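Local coordinates for protection of telomeres protein 1 (Schizosaccharomyces pombe, PDB 7CUI), which binds single-stranded telomeric DNA to protect the 3' overhang and regulates telomerase and telomere length, and is represented here by its C-terminal part, at residues 68-73 / 79-84; 115-118 / 122-125. All blocks are in the same frame, centred on the assembly; numbering follows the deposited sequence.

Interaction 1: residues 68-73 / 79-84; sequences FAVLSQ and VWMFAL
F68 and F82 meet face to face as an offset stack, ring centroids 4.4 Å apart and planes only 12° from parallel. F82 CB stands over the centre of the F68 ring, 3.7 Å from its centroid, and F68 CD2 overlies the F82 ring nearer its rim. The edges meet a polar atom instead: F68 O lies in the planes of both the F82 and W80 rings, 3.4 Å from W80 CE3. In F82, CG sits between the backbone N and the carbonyl carbon (chi1 55°), which places the ring against the face of F68. L131 and W135 of helix 121-135 also pack on F68. With an alanine here in place of F68, F82 would probably lose its stacking partner and a gap would be likely to open toward L131 and W135.

The same carbonyl steers the backbone, since F68 O accepts from M81 N at 3.1 Å in a nearly straight bond. V70 and V79 then form a hydrogen-bonded antiparallel pair, with V70 N to V79 O and V79 N to V70 O both 2.8 Å, whereas A69 and W80 form a non-hydrogen-bonded pair. On the face carrying V70 and V79, V70 CG1 touches CE of selenomethionine M81 at 3.8 Å, its chain bent at chi3; a chain of another protein packs apolar side chains on V70 and M81. Near the turn S72 OG lies beside the methyls of V79 while hydrogen-bonding S77 O, and S72 and Q73 together face S77 in a classic beta bulge. The whole is a twisted beta hairpin of strands 49-73 and 77-87, whose strand connections are consistent with the closed barrel of an OB fold.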
loop_
_atom_site.group_PDB
_atom_site.type_symbol
_atom_site.label_atom_id
_atom_site.label_comp_id
_atom_site.label_asym_id
_atom_site.label_seq_id
_atom_site.Cartn_x
_atom_site.Cartn_y
_atom_site.Cartn_z
ATOM N N PHE A 68 1.684 -0.492 12.044
ATOM C CA PHE A 68 1.479 -1.152 10.763
ATOM C C PHE A 68 0.621 -2.411 10.896
ATOM O O PHE A 68 0.174 -2.952 9.890
ATOM C CB PHE A 68 2.815 -1.432 10.072
ATOM C CG PHE A 68 3.193 -0.437 9.005
ATOM C CD1 PHE A 68 2.986 0.927 9.188
ATOM C CD2 PHE A 68 3.773 -0.864 7.816
ATOM C CE1 PHE A 68 3.340 1.836 8.201
ATOM C CE2 PHE A 68 4.128 0.046 6.831
ATOM C CZ PHE A 68 3.912 1.394 7.025
ATOM N N ALA A 69 0.405 -2.893 12.125
ATOM C CA ALA A 69 -0.570 -3.948 12.361
ATOM C C ALA A 69 -1.609 -3.440 13.353
ATOM O O ALA A 69 -1.255 -2.796 14.340
ATOM C CB ALA A 69 0.100 -5.207 12.862
ATOM N N VAL A 70 -2.884 -3.739 13.082
ATOM C CA VAL A 70 -3.970 -3.275 13.931
ATOM C C VAL A 70 -4.690 -4.472 14.543
ATOM O O VAL A 70 -4.631 -5.579 14.013
ATOM C CB VAL A 70 -4.947 -2.358 13.166
ATOM C CG1 VAL A 70 -4.278 -1.067 12.711
ATOM C CG2 VAL A 70 -5.610 -3.071 11.997
ATOM N N LEU A 71 -5.381 -4.226 15.660
ATOM C CA LEU A 71 -6.186 -5.248 16.313
ATOM C C LEU A 71 -7.457 -5.483 15.499
ATOM O O LEU A 71 -8.193 -4.541 15.213
ATOM C CB LEU A 71 -6.514 -4.793 17.741
ATOM C CG LEU A 71 -7.214 -5.833 18.618
ATOM C CD1 LEU A 71 -6.243 -6.926 19.043
ATOM C CD2 LEU A 71 -7.852 -5.181 19.834
ATOM N N SER A 72 -7.702 -6.748 15.130
ATOM C CA SER A 72 -8.899 -7.112 14.385
ATOM C C SER A 72 -9.907 -7.817 15.293
ATOM O O SER A 72 -11.058 -7.402 15.371
ATOM C CB SER A 72 -8.576 -7.928 13.157
ATOM O OG SER A 72 -7.765 -9.044 13.485
ATOM N N GLN A 73 -9.456 -8.877 15.973
ATOM C CA GLN A 73 -10.282 -9.676 16.866
ATOM C C GLN A 73 -9.626 -9.697 18.248
ATOM O O GLN A 73 -8.486 -10.137 18.381
ATOM C CB GLN A 73 -10.446 -11.080 16.272
ATOM C CG GLN A 73 -11.202 -12.071 17.150
ATOM C CD GLN A 73 -10.943 -13.510 16.766
ATOM O OE1 GLN A 73 -11.250 -13.946 15.657
ATOM N NE2 GLN A 73 -10.385 -14.271 17.694
ATOM N N VAL A 79 -3.825 -7.764 12.424
ATOM C CA VAL A 79 -3.690 -7.914 10.982
ATOM C C VAL A 79 -2.892 -6.739 10.432
ATOM O O VAL A 79 -2.920 -5.647 11.005
ATOM C CB VAL A 79 -5.040 -8.042 10.246
ATOM C CG1 VAL A 79 -5.726 -9.372 10.522
ATOM C CG2 VAL A 79 -5.966 -6.860 10.503
ATOM N N TRP A 80 -2.201 -6.992 9.313
ATOM C CA TRP A 80 -1.507 -5.950 8.576
ATOM C C TRP A 80 -2.530 -4.990 7.986
ATOM O O TRP A 80 -3.511 -5.416 7.380
ATOM C CB TRP A 80 -0.651 -6.539 7.448
ATOM C CG TRP A 80 0.492 -7.404 7.879
ATOM C CD1 TRP A 80 0.715 -8.701 7.514
ATOM C CD2 TRP A 80 1.586 -7.036 8.738
ATOM N NE1 TRP A 80 1.862 -9.169 8.095
ATOM C CE2 TRP A 80 2.418 -8.172 8.853
ATOM C CE3 TRP A 80 1.940 -5.868 9.426
ATOM C CZ2 TRP A 80 3.587 -8.164 9.615
ATOM C CZ3 TRP A 80 3.089 -5.864 10.188
ATOM C CH2 TRP A 80 3.898 -6.998 10.280
HETATM N N MSE A 81 -2.277 -3.693 8.163
HETATM C CA MSE A 81 -3.035 -2.676 7.459
HETATM C C MSE A 81 -2.225 -1.384 7.387
HETATM O O MSE A 81 -1.963 -0.740 8.400
HETATM C CB MSE A 81 -4.406 -2.465 8.109
HETATM C CG MSE A 81 -5.269 -1.509 7.333
HETATM SE SE MSE A 81 -6.799 -0.942 8.404
HETATM C CE MSE A 81 -6.225 0.333 9.787
ATOM N N PHE A 82 -1.828 -1.033 6.162
ATOM C CA PHE A 82 -1.118 0.205 5.884
ATOM C C PHE A 82 -1.347 0.586 4.425
ATOM O O PHE A 82 -1.838 -0.223 3.638
ATOM C CB PHE A 82 0.370 0.076 6.230
ATOM C CG PHE A 82 1.090 -1.075 5.572
ATOM C CD1 PHE A 82 1.165 -2.313 6.195
ATOM C CD2 PHE A 82 1.707 -0.923 4.334
ATOM C CE1 PHE A 82 1.833 -3.370 5.592
ATOM C CE2 PHE A 82 2.376 -1.983 3.735
ATOM C CZ PHE A 82 2.443 -3.206 4.367
ATOM N N ALA A 83 -0.996 1.827 4.081
ATOM C CA ALA A 83 -1.185 2.318 2.726
ATOM C C ALA A 83 0.098 2.970 2.222
ATOM O O ALA A 83 0.767 3.696 2.957
ATOM C CB ALA A 83 -2.346 3.280 2.685
ATOM N N LEU A 84 0.426 2.699 0.955
ATOM C CA LEU A 84 1.536 3.358 0.289
ATOM C C LEU A 84 0.961 4.353 -0.713
ATOM O O LEU A 84 0.148 3.970 -1.552
ATOM C CB LEU A 84 2.357 2.303 -0.457
ATOM C CG LEU A 84 2.879 1.130 0.367
ATOM C CD1 LEU A 84 3.733 0.218 -0.503
ATOM C CD2 LEU A 84 3.683 1.628 1.556
#

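Interaction 2: residues 115-118 / 122-125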
loop_
_atom_site.group_PDB
_atom_site.type_symbol
_atom_site.label_atom_id
_atom_site.label_comp_id
_atom_site.label_asym_id
_atom_site.label_seq_id
_atom_site.Cartn_x
_atom_site.Cartn_y
_atom_site.Cartn_z
ATOM N N CYS A 115 1.187 -8.383 14.858
ATOM C CA CYS A 115 1.081 -8.419 16.304
ATOM C C CYS A 115 1.120 -6.973 16.790
ATOM O O CYS A 115 1.137 -6.053 15.977
ATOM C CB CYS A 115 2.236 -9.216 16.901
ATOM S SG CYS A 115 3.860 -8.602 16.385
ATOM N N ASN A 116 1.117 -6.778 18.108
ATOM C CA ASN A 116 1.377 -5.466 18.673
ATOM C C ASN A 116 2.852 -5.140 18.444
ATOM O O ASN A 116 3.723 -5.720 19.085
ATOM C CB ASN A 116 0.975 -5.425 20.149
ATOM C CG ASN A 116 0.864 -4.014 20.677
ATOM O OD1 ASN A 116 -0.199 -3.596 21.126
ATOM N ND2 ASN A 116 1.957 -3.272 20.626
ATOM N N LEU A 117 3.130 -4.216 17.520
ATOM C CA LEU A 117 4.488 -3.967 17.065
ATOM C C LEU A 117 5.277 -3.196 18.132
ATOM O O LEU A 117 6.500 -3.342 18.244
ATOM C CB LEU A 117 4.421 -3.214 15.732
ATOM C CG LEU A 117 4.624 -3.994 14.425
ATOM C CD1 LEU A 117 4.756 -5.496 14.607
ATOM C CD2 LEU A 117 3.548 -3.663 13.400
ATOM N N ALA A 118 4.577 -2.380 18.933
ATOM C CA ALA A 118 5.217 -1.656 20.022
ATOM C C ALA A 118 5.876 -2.630 20.998
ATOM O O ALA A 118 6.952 -2.336 21.515
ATOM C CB ALA A 118 4.215 -0.772 20.723
ATOM N N GLN A 122 12.299 -5.707 17.954
ATOM C CA GLN A 122 13.177 -6.412 17.028
ATOM C C GLN A 122 12.460 -6.657 15.705
ATOM O O GLN A 122 13.030 -6.435 14.638
ATOM C CB GLN A 122 13.719 -7.719 17.618
ATOM C CG GLN A 122 14.851 -7.527 18.623
ATOM C CD GLN A 122 15.778 -6.393 18.251
ATOM O OE1 GLN A 122 16.468 -6.434 17.232
ATOM N NE2 GLN A 122 15.785 -5.354 19.074
HETATM N N MSE A 123 11.201 -7.093 15.797
HETATM C CA MSE A 123 10.400 -7.340 14.615
HETATM C C MSE A 123 10.092 -6.046 13.865
HETATM O O MSE A 123 10.015 -6.054 12.639
HETATM C CB MSE A 123 9.104 -8.057 14.968
HETATM C CG MSE A 123 8.539 -8.773 13.774
HETATM SE SE MSE A 123 6.772 -9.423 14.229
HETATM C CE MSE A 123 7.031 -11.149 15.135
ATOM N N THR A 124 9.887 -4.951 14.605
ATOM C CA THR A 124 9.695 -3.646 13.993
ATOM C C THR A 124 10.924 -3.289 13.156
ATOM O O THR A 124 10.768 -2.865 12.016
ATOM C CB THR A 124 9.323 -2.572 15.028
ATOM O OG1 THR A 124 8.103 -2.936 15.683
ATOM C CG2 THR A 124 9.197 -1.188 14.422
ATOM N N LEU A 125 12.129 -3.492 13.717
ATOM C CA LEU A 125 13.383 -3.249 13.012
ATOM C C LEU A 125 13.466 -4.119 11.756
ATOM O O LEU A 125 13.927 -3.663 10.712
ATOM C CB LEU A 125 14.572 -3.499 13.951
ATOM C CG LEU A 125 15.297 -2.270 14.515
ATOM C CD1 LEU A 125 14.444 -1.005 14.459
ATOM C CD2 LEU A 125 15.771 -2.523 15.942
#
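M123 and C115 bring the selenium of the one and the sulfur of the other together across the turn that leads into helix 121-135. The side chain of selenomethionine M123 leaves the helix extended, with CG anti to the backbone N (chi1 -158°), and bends at chi3 only after its selenium has reached the loop; SE then lies 3.7 Å from C115 SG. L117 adds a methyl to this apolar cluster, CD1 lying 4.4 Å from M123 SE. The loop and helix belong to the connection between strands 93-99 and 163-171, the place where OB folds usually have their helix, consistent with the strand order here, and L117 also reaches strand 49-73.

One residue along the helix, T124 crosses L117 obliquely. Its OG1 is anti to the carbonyl carbon and beside the backbone N (chi1 -60°), and it comes within 3.0 Å of L117 O, a close polar approach, and 3.7 Å of L117 CB. The hydroxyl's hydrogen-bonded partner, however, lies one turn back along the chain, at H120 O. H120 in turn binds the loop through ND1, which is hydrogen-bonded to N116 O.

Followed from the N terminus, the chain first enters interaction 1, where residues 68-73 turn through a short connection and return as 79-84, closing a hairpin. It then runs through strand 93-99 and helix 100-107 before interaction 2 closes a still shorter turn, 115-118 against 122-125, at the start of helix 121-135. The two closures are in series, neither nested nor crossed, yet in space they touch. L117 CD2 packs on the backbone N of A69 and on W80 CZ3, and C115 O meets A69 CB. Loop residues thus bridge the hairpin 49-73/77-87 and the helix that follows, local closures joined by tertiary contact.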